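Local coordinates for protein fatty acyl CoA synthetase FADD13 (FATTY-ACYL-CoA SYNTHETASE) (Mycobacterium tuberculosis, PDB 3R44) that belongs to the AMP-binding (ANL) family of acyl-CoA synthetases, in which a large N-terminal part is followed by a smaller C-terminal domain, at residues R258-A264 with D285-T291; C56-T61 with G87-L91; Y315-E319 with F392-D396. One frame throughout, in Å; residues are numbered along the deposited sequence.

Contact 1 of 3, residues R258-A264 with D285-T291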
loop_
_atom_site.group_PDB
_atom_site.type_symbol
_atom_site.label_atom_id
_atom_site.label_comp_id
_atom_site.label_asym_id
_atom_site.label_seq_id
_atom_site.Cartn_x
_atom_site.Cartn_y
_atom_site.Cartn_z
ATOM N N ARG A 258 -11.512 -2.675 -22.837
ATOM C CA ARG A 258 -10.340 -2.228 -23.557
ATOM C C ARG A 258 -9.317 -1.651 -22.609
ATOM O O ARG A 258 -8.798 -0.567 -22.828
ATOM C CB ARG A 258 -10.746 -1.183 -24.613
ATOM C CG ARG A 258 -11.848 -1.634 -25.642
ATOM C CD ARG A 258 -12.204 -0.490 -26.668
ATOM N NE ARG A 258 -12.568 0.779 -26.037
ATOM C CZ ARG A 258 -13.698 0.987 -25.376
ATOM N NH1 ARG A 258 -14.622 0.024 -25.320
ATOM N NH2 ARG A 258 -13.911 2.156 -24.805
ATOM N N VAL A 259 -9.011 -2.402 -21.562
ATOM C CA VAL A 259 -8.117 -1.987 -20.516
ATOM C C VAL A 259 -6.660 -1.952 -21.018
ATOM O O VAL A 259 -6.169 -2.876 -21.692
ATOM C CB VAL A 259 -8.291 -2.895 -19.260
ATOM C CG1 VAL A 259 -7.206 -2.595 -18.163
ATOM C CG2 VAL A 259 -9.702 -2.752 -18.674
ATOM N N CYS A 260 -5.993 -0.842 -20.696
ATOM C CA CYS A 260 -4.587 -0.606 -20.993
ATOM C C CYS A 260 -3.621 -0.958 -19.907
ATOM O O CYS A 260 -2.473 -1.385 -20.209
ATOM C CB CYS A 260 -4.388 0.864 -21.383
ATOM S SG CYS A 260 -5.541 1.482 -22.581
ATOM N N ILE A 261 -3.998 -0.717 -18.645
ATOM C CA ILE A 261 -3.108 -0.901 -17.540
ATOM C C ILE A 261 -3.943 -1.536 -16.448
ATOM O O ILE A 261 -5.139 -1.234 -16.318
ATOM C CB ILE A 261 -2.597 0.463 -17.006
ATOM C CG1 ILE A 261 -1.887 1.259 -18.112
ATOM C CG2 ILE A 261 -1.718 0.292 -15.736
ATOM C CD1 ILE A 261 -1.789 2.782 -17.695
ATOM N N GLY A 262 -3.338 -2.392 -15.648
ATOM C CA GLY A 262 -4.050 -2.966 -14.513
ATOM C C GLY A 262 -3.245 -2.891 -13.243
ATOM O O GLY A 262 -2.051 -3.157 -13.269
ATOM N N GLY A 263 -3.891 -2.600 -12.123
ATOM C CA GLY A 263 -3.214 -2.706 -10.854
ATOM C C GLY A 263 -3.338 -4.151 -10.357
ATOM O O GLY A 263 -4.380 -4.786 -10.519
ATOM N N ALA A 264 -2.271 -4.673 -9.766
ATOM C CA ALA A 264 -2.246 -6.031 -9.263
ATOM C C ALA A 264 -1.217 -6.268 -8.181
ATOM O O ALA A 264 -0.534 -5.350 -7.703
ATOM C CB ALA A 264 -1.993 -6.998 -10.445
ATOM N N ASP A 285 -5.080 -4.219 -26.436
ATOM C CA ASP A 285 -4.919 -2.883 -25.860
ATOM C C ASP A 285 -4.145 -2.960 -24.541
ATOM O O ASP A 285 -3.689 -1.919 -24.061
ATOM C CB ASP A 285 -6.281 -2.221 -25.557
ATOM C CG ASP A 285 -7.136 -1.944 -26.818
ATOM O OD1 ASP A 285 -6.789 -1.039 -27.600
ATOM O OD2 ASP A 285 -8.189 -2.593 -26.977
ATOM N N PHE A 286 -4.056 -4.138 -23.902
ATOM C CA PHE A 286 -3.490 -4.204 -22.543
ATOM C C PHE A 286 -1.955 -4.150 -22.614
ATOM O O PHE A 286 -1.325 -4.955 -23.328
ATOM C CB PHE A 286 -3.912 -5.499 -21.844
ATOM C CG PHE A 286 -3.631 -5.467 -20.404
ATOM C CD1 PHE A 286 -4.528 -4.891 -19.533
ATOM C CD2 PHE A 286 -2.380 -5.837 -19.925
ATOM C CE1 PHE A 286 -4.237 -4.811 -18.183
ATOM C CE2 PHE A 286 -2.049 -5.688 -18.564
ATOM C CZ PHE A 286 -2.990 -5.204 -17.708
ATOM N N ARG A 287 -1.341 -3.197 -21.953
ATOM C CA ARG A 287 0.099 -3.032 -22.042
ATOM C C ARG A 287 0.849 -3.578 -20.858
ATOM O O ARG A 287 1.861 -4.223 -21.060
ATOM C CB ARG A 287 0.478 -1.549 -22.228
ATOM C CG ARG A 287 -0.242 -0.899 -23.383
ATOM C CD ARG A 287 0.501 0.363 -23.911
ATOM N NE ARG A 287 0.599 1.388 -22.856
ATOM C CZ ARG A 287 -0.358 2.258 -22.518
ATOM N NH1 ARG A 287 -1.541 2.271 -23.128
ATOM N NH2 ARG A 287 -0.099 3.164 -21.549
ATOM N N TYR A 288 0.428 -3.249 -19.637
ATOM C CA TYR A 288 1.157 -3.708 -18.459
ATOM C C TYR A 288 0.355 -3.706 -17.166
ATOM O O TYR A 288 -0.590 -2.958 -17.006
ATOM C CB TYR A 288 2.475 -2.873 -18.268
ATOM C CG TYR A 288 2.249 -1.421 -18.036
ATOM C CD1 TYR A 288 2.084 -0.909 -16.751
ATOM C CD2 TYR A 288 2.207 -0.542 -19.101
ATOM C CE1 TYR A 288 1.924 0.400 -16.560
ATOM C CE2 TYR A 288 2.028 0.787 -18.926
ATOM C CZ TYR A 288 1.860 1.269 -17.629
ATOM O OH TYR A 288 1.637 2.602 -17.347
ATOM N N PHE A 289 0.814 -4.493 -16.212
ATOM C CA PHE A 289 0.335 -4.413 -14.876
ATOM C C PHE A 289 1.293 -3.622 -14.013
ATOM O O PHE A 289 2.476 -3.632 -14.245
ATOM C CB PHE A 289 0.228 -5.806 -14.272
ATOM C CG PHE A 289 -0.882 -6.656 -14.846
ATOM C CD1 PHE A 289 -2.208 -6.502 -14.424
ATOM C CD2 PHE A 289 -0.579 -7.603 -15.803
ATOM C CE1 PHE A 289 -3.227 -7.308 -14.950
ATOM C CE2 PHE A 289 -1.592 -8.397 -16.361
ATOM C CZ PHE A 289 -2.911 -8.252 -15.919
ATOM N N ILE A 290 0.748 -2.897 -13.038
ATOM C CA ILE A 290 1.534 -2.227 -12.007
ATOM C C ILE A 290 1.316 -3.111 -10.792
ATOM O O ILE A 290 0.174 -3.291 -10.393
ATOM C CB ILE A 290 1.004 -0.847 -11.668
ATOM C CG1 ILE A 290 1.013 0.035 -12.913
ATOM C CG2 ILE A 290 1.887 -0.201 -10.551
ATOM C CD1 ILE A 290 0.325 1.406 -12.726
ATOM N N THR A 291 2.362 -3.700 -10.246
ATOM C CA THR A 291 2.208 -4.653 -9.158
ATOM C C THR A 291 2.949 -4.173 -7.927
ATOM O O THR A 291 4.016 -3.598 -8.001
ATOM C CB THR A 291 2.709 -6.073 -9.519
ATOM O OG1 THR A 291 4.118 -6.034 -9.724
ATOM C CG2 THR A 291 2.108 -6.553 -10.840
#

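Contact 2 of 3, residues C56-T61 with G87-L91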
loop_
_atom_site.group_PDB
_atom_site.type_symbol
_atom_site.label_atom_id
_atom_site.label_comp_id
_atom_site.label_asym_id
_atom_site.label_seq_id
_atom_site.Cartn_x
_atom_site.Cartn_y
_atom_site.Cartn_z
ATOM N N CYS A 56 -21.606 14.844 -2.806
ATOM C CA CYS A 56 -20.972 14.285 -1.616
ATOM C C CYS A 56 -20.575 15.416 -0.654
ATOM O O CYS A 56 -20.795 15.314 0.560
ATOM C CB CYS A 56 -19.753 13.442 -1.961
ATOM S SG CYS A 56 -20.241 11.846 -2.688
ATOM N N ALA A 57 -20.002 16.486 -1.206
ATOM C CA ALA A 57 -19.600 17.626 -0.399
ATOM C C ALA A 57 -20.806 18.286 0.273
ATOM O O ALA A 57 -20.711 18.726 1.439
ATOM C CB ALA A 57 -18.866 18.631 -1.250
ATOM N N ASP A 58 -21.910 18.364 -0.471
ATOM C CA ASP A 58 -23.165 18.917 0.038
ATOM C C ASP A 58 -23.677 18.092 1.220
ATOM O O ASP A 58 -24.054 18.656 2.279
ATOM C CB ASP A 58 -24.222 19.053 -1.080
ATOM C CG ASP A 58 -25.475 19.849 -0.637
ATOM O OD1 ASP A 58 -25.296 20.920 -0.008
ATOM O OD2 ASP A 58 -26.623 19.436 -0.943
ATOM N N VAL A 59 -23.655 16.775 1.055
ATOM C CA VAL A 59 -24.056 15.838 2.118
ATOM C C VAL A 59 -23.143 15.982 3.332
ATOM O O VAL A 59 -23.613 16.086 4.465
ATOM C CB VAL A 59 -24.088 14.374 1.642
ATOM C CG1 VAL A 59 -24.258 13.390 2.843
ATOM C CG2 VAL A 59 -25.147 14.169 0.563
ATOM N N LEU A 60 -21.831 16.017 3.129
ATOM C CA LEU A 60 -20.962 16.231 4.272
ATOM C C LEU A 60 -21.134 17.552 4.996
ATOM O O LEU A 60 -21.145 17.590 6.259
ATOM C CB LEU A 60 -19.497 16.035 3.873
ATOM C CG LEU A 60 -19.043 14.672 3.356
ATOM C CD1 LEU A 60 -17.620 14.862 2.774
ATOM C CD2 LEU A 60 -19.032 13.553 4.421
ATOM N N THR A 61 -21.344 18.630 4.233
ATOM C CA THR A 61 -21.621 19.937 4.787
ATOM C C THR A 61 -22.857 19.835 5.683
ATOM O O THR A 61 -22.909 20.378 6.814
ATOM C CB THR A 61 -21.849 20.979 3.698
ATOM O OG1 THR A 61 -20.600 21.237 3.055
ATOM C CG2 THR A 61 -22.343 22.275 4.312
ATOM N N GLY A 87 -15.149 14.929 -2.539
ATOM C CA GLY A 87 -16.048 15.843 -1.878
ATOM C C GLY A 87 -15.413 16.387 -0.616
ATOM O O GLY A 87 -15.384 17.600 -0.368
ATOM N N ALA A 88 -14.864 15.497 0.219
ATOM C CA ALA A 88 -14.118 15.950 1.409
ATOM C C ALA A 88 -12.943 16.881 1.050
ATOM O O ALA A 88 -12.753 17.916 1.731
ATOM C CB ALA A 88 -13.592 14.740 2.244
ATOM N N ALA A 89 -12.184 16.512 0.013
ATOM C CA ALA A 89 -11.074 17.347 -0.497
ATOM C C ALA A 89 -11.520 18.797 -0.814
ATOM O O ALA A 89 -10.890 19.774 -0.399
ATOM C CB ALA A 89 -10.401 16.676 -1.721
ATOM N N LYS A 90 -12.645 18.943 -1.509
ATOM C CA LYS A 90 -13.176 20.261 -1.853
ATOM C C LYS A 90 -13.526 21.080 -0.619
ATOM O O LYS A 90 -13.410 22.301 -0.650
ATOM C CB LYS A 90 -14.415 20.146 -2.729
ATOM C CG LYS A 90 -14.095 19.565 -4.137
ATOM C CD LYS A 90 -15.431 19.427 -4.902
ATOM C CE LYS A 90 -15.271 18.633 -6.181
ATOM N NZ LYS A 90 -15.257 19.579 -7.235
ATOM N N LEU A 91 -13.970 20.414 0.447
ATOM C CA LEU A 91 -14.296 21.074 1.729
ATOM C C LEU A 91 -13.149 21.326 2.683
ATOM O O LEU A 91 -13.325 22.046 3.696
ATOM C CB LEU A 91 -15.340 20.223 2.488
ATOM C CG LEU A 91 -16.694 20.012 1.825
ATOM C CD1 LEU A 91 -17.528 19.058 2.663
ATOM C CD2 LEU A 91 -17.431 21.328 1.675
#

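Contact 3 of 3, residues Y315-E319 with F392-D396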
loop_
_atom_site.group_PDB
_atom_site.type_symbol
_atom_site.label_atom_id
_atom_site.label_comp_id
_atom_site.label_asym_id
_atom_site.label_seq_id
_atom_site.Cartn_x
_atom_site.Cartn_y
_atom_site.Cartn_z
ATOM N N TYR A 315 8.485 -0.111 -4.871
ATOM C CA TYR A 315 8.530 -0.052 -3.462
ATOM C C TYR A 315 7.900 1.260 -3.014
ATOM O O TYR A 315 8.266 2.342 -3.536
ATOM C CB TYR A 315 9.968 -0.073 -3.024
ATOM C CG TYR A 315 10.195 0.261 -1.570
ATOM C CD1 TYR A 315 9.878 -0.662 -0.565
ATOM C CD2 TYR A 315 10.724 1.491 -1.200
ATOM C CE1 TYR A 315 10.156 -0.394 0.765
ATOM C CE2 TYR A 315 10.972 1.780 0.131
ATOM C CZ TYR A 315 10.672 0.838 1.105
ATOM O OH TYR A 315 10.928 1.164 2.419
ATOM N N ALA A 316 6.980 1.155 -2.048
ATOM C CA ALA A 316 6.348 2.359 -1.458
ATOM C C ALA A 316 5.843 1.974 -0.083
ATOM O O ALA A 316 5.802 0.773 0.229
ATOM C CB ALA A 316 5.206 2.819 -2.339
ATOM N N LEU A 317 5.408 2.960 0.696
ATOM C CA LEU A 317 4.936 2.757 2.053
ATOM C C LEU A 317 3.714 3.607 2.146
ATOM O O LEU A 317 3.580 4.554 1.391
ATOM C CB LEU A 317 5.948 3.280 3.071
ATOM C CG LEU A 317 7.329 2.669 3.168
ATOM C CD1 LEU A 317 7.948 3.155 4.503
ATOM C CD2 LEU A 317 7.205 1.147 3.157
ATOM N N THR A 318 2.891 3.387 3.142
ATOM C CA THR A 318 1.882 4.381 3.502
ATOM C C THR A 318 2.425 5.804 3.686
ATOM O O THR A 318 1.848 6.749 3.156
ATOM C CB THR A 318 1.068 3.886 4.723
ATOM O OG1 THR A 318 0.554 2.583 4.390
ATOM C CG2 THR A 318 -0.095 4.811 5.030
ATOM N N GLU A 319 3.559 5.925 4.367
ATOM C CA GLU A 319 4.220 7.202 4.643
ATOM C C GLU A 319 4.684 7.932 3.386
ATOM O O GLU A 319 4.915 9.128 3.424
ATOM C CB GLU A 319 5.397 6.976 5.578
ATOM C CG GLU A 319 4.960 6.643 7.008
ATOM C CD GLU A 319 4.914 5.133 7.305
ATOM O OE1 GLU A 319 4.597 4.302 6.378
ATOM O OE2 GLU A 319 5.097 4.791 8.512
ATOM N N PHE A 392 13.076 10.784 5.394
ATOM C CA PHE A 392 12.204 9.891 6.132
ATOM C C PHE A 392 12.874 8.517 6.285
ATOM O O PHE A 392 13.257 7.921 5.295
ATOM C CB PHE A 392 10.854 9.707 5.433
ATOM C CG PHE A 392 10.012 8.685 6.086
ATOM C CD1 PHE A 392 9.397 8.944 7.306
ATOM C CD2 PHE A 392 9.828 7.451 5.515
ATOM C CE1 PHE A 392 8.678 7.969 7.947
ATOM C CE2 PHE A 392 9.097 6.499 6.135
ATOM C CZ PHE A 392 8.497 6.745 7.348
ATOM N N ARG A 393 13.010 8.037 7.509
ATOM C CA ARG A 393 13.592 6.725 7.756
ATOM C C ARG A 393 12.546 5.619 7.738
ATOM O O ARG A 393 11.642 5.554 8.602
ATOM C CB ARG A 393 14.301 6.741 9.087
ATOM C CG ARG A 393 15.430 7.772 9.108
ATOM C CD ARG A 393 16.172 7.919 10.430
ATOM N NE ARG A 393 16.652 6.652 10.965
ATOM C CZ ARG A 393 17.292 6.484 12.115
ATOM N NH1 ARG A 393 17.619 7.500 12.886
ATOM N NH2 ARG A 393 17.634 5.267 12.480
ATOM N N THR A 394 12.646 4.738 6.769
ATOM C CA THR A 394 11.603 3.749 6.560
ATOM C C THR A 394 11.631 2.607 7.580
ATOM O O THR A 394 10.604 1.956 7.765
ATOM C CB THR A 394 11.680 3.110 5.135
ATOM O OG1 THR A 394 12.921 2.381 5.029
ATOM C CG2 THR A 394 11.619 4.174 4.020
ATOM N N GLY A 395 12.787 2.311 8.178
ATOM C CA GLY A 395 12.950 1.148 9.013
ATOM C C GLY A 395 13.206 -0.111 8.194
ATOM O O GLY A 395 13.394 -1.199 8.749
ATOM N N ASP A 396 13.196 0.036 6.863
ATOM C CA ASP A 396 13.445 -1.097 5.972
ATOM C C ASP A 396 14.912 -1.042 5.567
ATOM O O ASP A 396 15.495 0.044 5.442
ATOM C CB ASP A 396 12.564 -0.995 4.724
ATOM C CG ASP A 396 11.066 -1.134 5.005
ATOM O OD1 ASP A 396 10.613 -1.623 6.074
ATOM O OD2 ASP A 396 10.315 -0.702 4.116
#

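Contact 1 of 3, residues R258-A264 with D285-T291
The ring of Tyr288 receives Ile261 over one face, with CG1 of Ile261 4.2 Å from the ring centroid, while CG1 of Ile290 meets the ring edge in plane. The same CG1 of Ile261 also lies over a face of the Arg287 guanidinium, whose NH2 forms a salt bridge with Asp212 and a hydrogen bond with Asp207 O. In a second cluster of flat groups, the carbonyl of Cys260 stands above one face of Phe286, whose CZ in turn sits over the centre of the Phe289 ring. With CG anti to the backbone N (chi1 -167°), Phe286 runs beside Val259, and its CE1 comes 3.7 Å from Val259 CG1. Gly262, which has no side chain, lets both phenyl rings close on the strand: its N is 3.5 Å from Phe286 CZ, and its O is 3.5 Å from Phe289 CD1.

Strands 261-264 and 288-291 are parallel neighbours in the large mixed sheet, and the helical connection between them makes a beta-alpha-beta crossover; Leu269 of helix 266-274 touches Ala264, Phe289 and Thr291. The ladder between the two strands is regular from Gly262 N to Tyr288 O onward: Ile290 N reaches Gly262 O at 2.8 Å, and Ala264 N reaches Ile290 O at 2.9 Å. Ahead of it, Cys260 O accepts from Arg287 N at 2.8 Å, and only weakly from Tyr288 N.

The chemistry is thus divided: main-chain bonds fix the register of the two strands, aliphatic and aromatic groups fill both faces, and the polar ends of Arg287 and Tyr288 turn to partners beyond the pair. Tyr288 OH bonds to Asp207 O, so this buried residue has a polar partner, while partly exposed Arg287 shares Asp207 O, and the Asp212 carboxylate would be expected to steady its charge.

Contact 2 of 3, residues C56-T61 with G87-L91
Leu91 is the main bump on helix 79-91, and it enters a hollow on helix 46-62 formed by Ala57, Leu60 and Thr61. Its CG rests 4.0 Å from Ala57 CB, and its two methyls divide the remaining space: CD1 nestles against Leu60 CB at 3.8 Å and comes 3.4 Å from Ala57 O, while CD2 lies 3.5 Å from Thr61 OG1. The hydroxyl can form one side of this hollow because Thr61 OG1, anti to its own carbonyl carbon (chi1 -70°), folds back along the helix and donates to Ala57 O at 3.0 Å. Thr61 N reaches that oxygen from the other face of its carbonyl plane.

The two short helical segments cross at -64° and approach to 8.4 Å between axes, a close meeting of small residues in the N-terminal part of the AMP-binding fold. Helix 79-91 forms the crossover between parallel strands 70-74 and 94-97, and on its far side Ala89 O bonds to Asn17, one of the residues lining the pocket of the bound histidine. Gly87 supplies the reciprocal dent, where its CA and that of Ala57 come to 4.2 Å and Ala57 CB settles over Gly87 O. Leu60 takes the next position along, its CD1 branch reaching 3.8 Å from Ala88 N and resting against the small methyl of Ala88.

Contact 3 of 3, residues Y315-E319 with F392-D396
Phe392, Tyr315 and Leu317 contribute most of the buried surface where two sequence signatures of the AMP-binding family meet: the Tyr-to-Glu run 315-319, which leaves the large mixed sheet, and the Thr-Gly-Asp turn at the end of strand 391-394 in the antiparallel sheet. The ring of Phe392 swings away from its own backbone N (chi1 173°), which brings its outer end, CE2 and CZ, against Leu317 and Glu319. Leu317 CD1 meets it in plane at the edge, 3.9 Å from CE2. The side chain of Glu319 runs at about a right angle to that of Phe392, its CG 3.6 Å from Phe392 CZ, with the carboxylate turned 43° from the ring plane and OE2 bonded to Tyr376 OH.

Leu317 spreads its two methyls: CD1 also touches Thr394 CB, and CD2 passes 3.7 Å from Asp396 OD2. Tyr315 makes the one hydrogen bond across the contact, donating from OH to Asp396 OD2 at 2.6 Å. The oxygen lies at the ring edge and is met on its anti side, 22° out of the carboxylate plane, and Arg411 also pairs with it. In the ST turn, Thr394 OG1, also bonded to Val365 O of strand 364-369, accepts from Asp396 N at 3.0 Å.

Packing chemistry here follows position in the fold. Contact 3 lies nearest the centre of the chain and is buried; contact 1 is farther out and only partly buried. Contact 2 is the most distant from the centre, yet is mostly buried under other helices and loops. Contacts 1 and 3 share the large mixed sheet through neighbouring strands 288-291 and 310-316, their nearest atoms about 6 Å apart. Contact 2 joins two helices, one of them the crossover of the separate four-stranded parallel sheet. Accordingly, contact 1 rests on main-chain bonds, contact 2 on shape without a cross-segment hydrogen bond, and contact 3 on side chains with one polar link from the mixed sheet to the turn after strand 391-394.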